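Local structure of HTH-type transcriptional activator AmpR (Citrobacter freundii, 3KOS) at residues P85-T90 and V170-T175; T97-L102 and V122-P127. The protein regulates transcription of the AmpC beta-lactamase gene as a DNA-binding LysR-type activator, of which this chain is the effector-binding domain. All coordinates share one frame; numbering follows the deposited sequence.

Contact 1: P85-T90 and V170-T175; sequences PLCSPT and VQPFLT
The ring of P172 lies between P85 and F173: its CD packs 3.5 Å from P85 O, while its CB rests on one face of the F173 phenyl ring, offset toward the rim. In this LysR effector-binding domain, of the periplasmic-binding-protein type, the segments join the end of strand 73-86 to the loop before strand 181-187 by a single antiparallel bridge, C87 with V170. They form a hydrogen-bonded pair: C87 N donates a hydrogen bond to V170 O at 3.0 Å, and V170 N answers to C87 O at 2.8 Å. V170 O also takes a CA-H contact from L86 CA at 3.3 Å, so L86 and C87, at and just past the end of the strand, both approach one carbonyl. L86 itself bonds through its backbone to A153, which ties the bridge to the edge of the main sheet. Apolar groups flank the bridge. V170 turns CG1 anti to its backbone N (chi1 169°), leaving CG2 beside that N, where it meets P89 CG at 4.1 Å in the first turn of helix 89-92. L86 CD2 touches Q171 CB at 3.8 Å, and C87 SG lies alongside the CD of P172. Beyond CB the Q171 chain runs extended, and its NE2 donates to F173 O at 3.0 Å; the acceptor lies 24° out of the Q171 amide plane. Between the two backbones, water 1 donates to P85 O and accepts from F173 N, each at 2.8 Å.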
loop_
_atom_site.group_PDB
_atom_site.type_symbol
_atom_site.label_atom_id
_atom_site.label_comp_id
_atom_site.label_asym_id
_atom_site.label_seq_id
_atom_site.Cartn_x
_atom_site.Cartn_y
_atom_site.Cartn_z
ATOM N N PRO A 85 3.344 12.332 -14.183
ATOM C CA PRO A 85 2.400 12.877 -13.207
ATOM C C PRO A 85 1.013 12.269 -13.373
ATOM O O PRO A 85 0.598 11.982 -14.493
ATOM C CB PRO A 85 2.374 14.366 -13.547
ATOM C CG PRO A 85 3.759 14.638 -14.055
ATOM C CD PRO A 85 4.136 13.394 -14.841
ATOM N N LEU A 86 0.330 12.068 -12.253
ATOM C CA LEU A 86 -1.007 11.487 -12.242
ATOM C C LEU A 86 -1.810 12.207 -11.183
ATOM O O LEU A 86 -1.326 12.393 -10.075
ATOM C CB LEU A 86 -0.933 10.002 -11.876
ATOM C CG LEU A 86 -0.223 9.093 -12.877
ATOM C CD1 LEU A 86 0.070 7.744 -12.232
ATOM C CD2 LEU A 86 -1.064 8.919 -14.142
ATOM N N CYS A 87 -3.041 12.606 -11.508
ATOM C CA CYS A 87 -3.833 13.360 -10.552
ATOM C C CYS A 87 -5.329 13.167 -10.793
ATOM O O CYS A 87 -5.737 12.565 -11.790
ATOM C CB CYS A 87 -3.466 14.849 -10.597
ATOM S SG CYS A 87 -3.871 15.607 -12.190
ATOM N N SER A 88 -6.141 13.653 -9.859
ATOM C CA SER A 88 -7.585 13.531 -10.003
ATOM C C SER A 88 -8.044 14.393 -11.167
ATOM O O SER A 88 -7.384 15.375 -11.511
ATOM C CB SER A 88 -8.295 13.970 -8.731
ATOM O OG SER A 88 -8.081 15.348 -8.475
ATOM N N PRO A 89 -9.183 14.030 -11.776
ATOM C CA PRO A 89 -9.740 14.859 -12.846
ATOM C C PRO A 89 -9.949 16.297 -12.377
ATOM O O PRO A 89 -9.779 17.233 -13.161
ATOM C CB PRO A 89 -11.081 14.179 -13.151
ATOM C CG PRO A 89 -10.876 12.748 -12.750
ATOM C CD PRO A 89 -10.001 12.827 -11.521
ATOM N N THR A 90 -10.296 16.474 -11.108
ATOM C CA THR A 90 -10.510 17.813 -10.563
ATOM C C THR A 90 -9.233 18.664 -10.522
ATOM O O THR A 90 -9.260 19.853 -10.852
ATOM C CB THR A 90 -11.186 17.768 -9.163
ATOM O OG1 THR A 90 -12.543 17.332 -9.307
ATOM C CG2 THR A 90 -11.180 19.138 -8.517
ATOM N N VAL A 170 -6.040 10.816 -13.901
ATOM C CA VAL A 170 -5.705 11.354 -15.215
ATOM C C VAL A 170 -4.192 11.539 -15.361
ATOM O O VAL A 170 -3.507 11.861 -14.394
ATOM C CB VAL A 170 -6.382 12.736 -15.406
ATOM C CG1 VAL A 170 -5.852 13.442 -16.635
ATOM C CG2 VAL A 170 -7.893 12.577 -15.487
ATOM N N GLN A 171 -3.681 11.338 -16.571
ATOM C CA GLN A 171 -2.275 11.593 -16.867
ATOM C C GLN A 171 -2.218 12.854 -17.719
ATOM O O GLN A 171 -2.409 12.788 -18.930
ATOM C CB GLN A 171 -1.663 10.412 -17.632
ATOM C CG GLN A 171 -0.151 10.527 -17.896
ATOM C CD GLN A 171 0.384 9.463 -18.852
ATOM O OE1 GLN A 171 -0.225 8.406 -19.042
ATOM N NE2 GLN A 171 1.521 9.748 -19.471
ATOM N N PRO A 172 -1.971 14.009 -17.091
ATOM C CA PRO A 172 -2.097 15.250 -17.867
ATOM C C PRO A 172 -1.032 15.425 -18.949
ATOM O O PRO A 172 -1.282 16.142 -19.921
ATOM C CB PRO A 172 -1.968 16.345 -16.807
ATOM C CG PRO A 172 -1.260 15.678 -15.646
ATOM C CD PRO A 172 -1.753 14.267 -15.657
ATOM N N PHE A 173 0.129 14.798 -18.790
ATOM C CA PHE A 173 1.224 14.995 -19.740
ATOM C C PHE A 173 1.789 13.695 -20.294
ATOM O O PHE A 173 1.817 12.682 -19.611
ATOM C CB PHE A 173 2.333 15.829 -19.103
ATOM C CG PHE A 173 1.861 17.159 -18.625
ATOM C CD1 PHE A 173 1.508 18.144 -19.540
ATOM C CD2 PHE A 173 1.726 17.420 -17.270
ATOM C CE1 PHE A 173 1.043 19.372 -19.110
ATOM C CE2 PHE A 173 1.268 18.640 -16.839
ATOM C CZ PHE A 173 0.923 19.620 -17.760
ATOM N N LEU A 174 2.249 13.745 -21.540
ATOM C CA LEU A 174 2.743 12.564 -22.229
ATOM C C LEU A 174 4.125 12.137 -21.748
ATOM O O LEU A 174 4.461 10.955 -21.795
ATOM C CB LEU A 174 2.792 12.819 -23.734
ATOM C CG LEU A 174 1.430 12.956 -24.407
ATOM C CD1 LEU A 174 1.593 13.208 -25.906
ATOM C CD2 LEU A 174 0.599 11.707 -24.153
ATOM N N THR A 175 4.927 13.101 -21.308
ATOM C CA THR A 175 6.325 12.834 -20.981
ATOM C C THR A 175 6.485 11.908 -19.786
ATOM O O THR A 175 5.876 12.116 -18.740
ATOM C CB THR A 175 7.122 14.133 -20.721
ATOM O OG1 THR A 175 7.108 14.945 -21.899
ATOM C CG2 THR A 175 8.567 13.807 -20.358
HETATM O O HOH W 1 1.358 13.381 -16.759
#

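Contact 2: T97-L102 and V122-P127; sequences TPADIL and VGEAPP. Unlike the reference sequence in segment 122-127: V122 (reference Ala).
Water 2 bridges the two segments: it donates to E124 OE2 at 2.6 Å and accepts the N-H of A99 at 2.9 Å, with T97 OG1 as a third, weak neighbour. On the 122-127 side the chain has just left helix 114-121 through a Schellman motif, in which G123 is the positive-phi C-prime residue and E124 N bonds to M119 O. That turn sets V122 and E124 facing P98. On the 97-102 side, the N-H groups of D100, I101 and L102 each bond to the carbonyl three residues back, those of T97, P98 and A99, in a run of overlapping turns. T97 N also donates to D100 OD2 at 3.1 Å, meeting the carboxylate from above its plane (48° out of it), and Q96 N is a second donor to the same oxygen. E124 CG, anti to the carbonyl carbon (chi1 -62°), lies 4.1 Å from P98 CB; the bend at chi2 then turns the carboxylate back so that OE1 comes 3.9 Å from A99 CB. The other neighbour of P98 CB is V122 CG2, 4.0 Å away. This is a surface contact; the neighbouring I101 is buried and packs on W115, W118 and M119 of helix 114-121. At the far end, L102 crosses P127 at about a right angle, its CD2 methyl 4.0 Å from P127 CB and almost as near to CG of the same ring.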
loop_
_atom_site.group_PDB
_atom_site.type_symbol
_atom_site.label_atom_id
_atom_site.label_comp_id
_atom_site.label_asym_id
_atom_site.label_seq_id
_atom_site.Cartn_x
_atom_site.Cartn_y
_atom_site.Cartn_z
ATOM N N THR A 97 -0.223 23.406 -18.148
ATOM C CA THR A 97 1.203 23.277 -18.416
ATOM C C THR A 97 1.906 22.671 -17.201
ATOM O O THR A 97 1.369 22.682 -16.102
ATOM C CB THR A 97 1.846 24.649 -18.731
ATOM O OG1 THR A 97 1.874 25.448 -17.543
ATOM C CG2 THR A 97 1.053 25.379 -19.798
ATOM N N PRO A 98 3.112 22.123 -17.398
ATOM C CA PRO A 98 3.823 21.500 -16.277
ATOM C C PRO A 98 3.964 22.400 -15.048
ATOM O O PRO A 98 3.868 21.903 -13.925
ATOM C CB PRO A 98 5.189 21.176 -16.878
ATOM C CG PRO A 98 4.872 20.892 -18.317
ATOM C CD PRO A 98 3.782 21.866 -18.684
ATOM N N ALA A 99 4.185 23.697 -15.240
ATOM C CA ALA A 99 4.331 24.594 -14.098
ATOM C C ALA A 99 3.077 24.612 -13.217
ATOM O O ALA A 99 3.157 24.847 -12.007
ATOM C CB ALA A 99 4.684 26.007 -14.565
ATOM N N ASP A 100 1.924 24.358 -13.824
ATOM C CA ASP A 100 0.656 24.357 -13.098
ATOM C C ASP A 100 0.598 23.267 -12.026
ATOM O O ASP A 100 -0.183 23.358 -11.083
ATOM C CB ASP A 100 -0.520 24.180 -14.066
ATOM C CG ASP A 100 -0.774 25.418 -14.917
ATOM O OD1 ASP A 100 -0.374 26.525 -14.504
ATOM O OD2 ASP A 100 -1.374 25.277 -15.998
ATOM N N ILE A 101 1.411 22.227 -12.184
ATOM C CA ILE A 101 1.466 21.158 -11.193
ATOM C C ILE A 101 1.775 21.751 -9.819
ATOM O O ILE A 101 1.273 21.276 -8.792
ATOM C CB ILE A 101 2.508 20.089 -11.577
ATOM C CG1 ILE A 101 1.998 19.277 -12.772
ATOM C CG2 ILE A 101 2.804 19.168 -10.393
ATOM C CD1 ILE A 101 3.039 18.355 -13.412
ATOM N N LEU A 102 2.575 22.814 -9.812
ATOM C CA LEU A 102 3.046 23.423 -8.570
ATOM C C LEU A 102 1.990 24.259 -7.843
ATOM O O LEU A 102 2.247 24.811 -6.770
ATOM C CB LEU A 102 4.325 24.229 -8.822
ATOM C CG LEU A 102 5.452 23.375 -9.397
ATOM C CD1 LEU A 102 6.679 24.203 -9.727
ATOM C CD2 LEU A 102 5.802 22.259 -8.416
ATOM N N VAL A 122 11.195 18.030 -18.721
ATOM C CA VAL A 122 10.258 18.819 -19.516
ATOM C C VAL A 122 10.669 20.290 -19.586
ATOM O O VAL A 122 9.935 21.116 -20.115
ATOM C CB VAL A 122 8.790 18.710 -19.021
ATOM C CG1 VAL A 122 8.293 17.283 -19.147
ATOM C CG2 VAL A 122 8.651 19.215 -17.582
ATOM N N GLY A 123 11.837 20.612 -19.040
ATOM C CA GLY A 123 12.405 21.939 -19.213
ATOM C C GLY A 123 12.027 22.960 -18.157
ATOM O O GLY A 123 12.131 24.161 -18.396
ATOM N N GLU A 124 11.600 22.489 -16.989
ATOM C CA GLU A 124 11.237 23.373 -15.883
ATOM C C GLU A 124 12.261 23.275 -14.770
ATOM O O GLU A 124 13.013 22.303 -14.683
ATOM C CB GLU A 124 9.864 23.010 -15.319
ATOM C CG GLU A 124 8.721 23.145 -16.303
ATOM C CD GLU A 124 8.255 24.577 -16.465
ATOM O OE1 GLU A 124 8.439 25.381 -15.523
ATOM O OE2 GLU A 124 7.695 24.888 -17.536
ATOM N N ALA A 125 12.290 24.287 -13.913
ATOM C CA ALA A 125 13.147 24.248 -12.743
ATOM C C ALA A 125 12.526 23.308 -11.718
ATOM O O ALA A 125 11.322 23.080 -11.731
ATOM C CB ALA A 125 13.302 25.638 -12.162
ATOM N N PRO A 126 13.347 22.757 -10.820
ATOM C CA PRO A 126 12.803 21.875 -9.786
ATOM C C PRO A 126 11.885 22.638 -8.847
ATOM O O PRO A 126 11.989 23.858 -8.744
ATOM C CB PRO A 126 14.047 21.404 -9.028
ATOM C CG PRO A 126 15.121 22.390 -9.377
ATOM C CD PRO A 126 14.813 22.877 -10.747
ATOM N N PRO A 127 10.983 21.927 -8.168
ATOM C CA PRO A 127 10.124 22.592 -7.189
ATOM C C PRO A 127 10.975 23.214 -6.089
ATOM O O PRO A 127 12.099 22.769 -5.852
ATOM C CB PRO A 127 9.286 21.443 -6.618
ATOM C CG PRO A 127 9.353 20.363 -7.657
ATOM C CD PRO A 127 10.706 20.484 -8.273
HETATM O O HOH W 2 5.130 25.055 -17.677
#

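How the contacts relate
From the N terminus, segment 85-90 takes in the end of strand 73-86 and the start of helix 89-92 as the first half of contact 1. Next comes 97-102; strand 106-109 and helix 114-121 follow, and 122-127 returns to close contact 2, a loop with 19 residues between its segments. Contact 1 closes only at 170-175, after strands 133-136 and 153-156 and helix 161-165, so contact 2 is nested wholly inside its loop. The two touch: F173 CZ packs 3.3 Å from P98 N, T175 CG2 meets V122 CG1, and P85 CG meets I101 CD1. W118 of helix 114-121 touches P85 and P98 and donates through NE1 to T175 O, joining strand 73-86, segment 97-102 and loop 170-175.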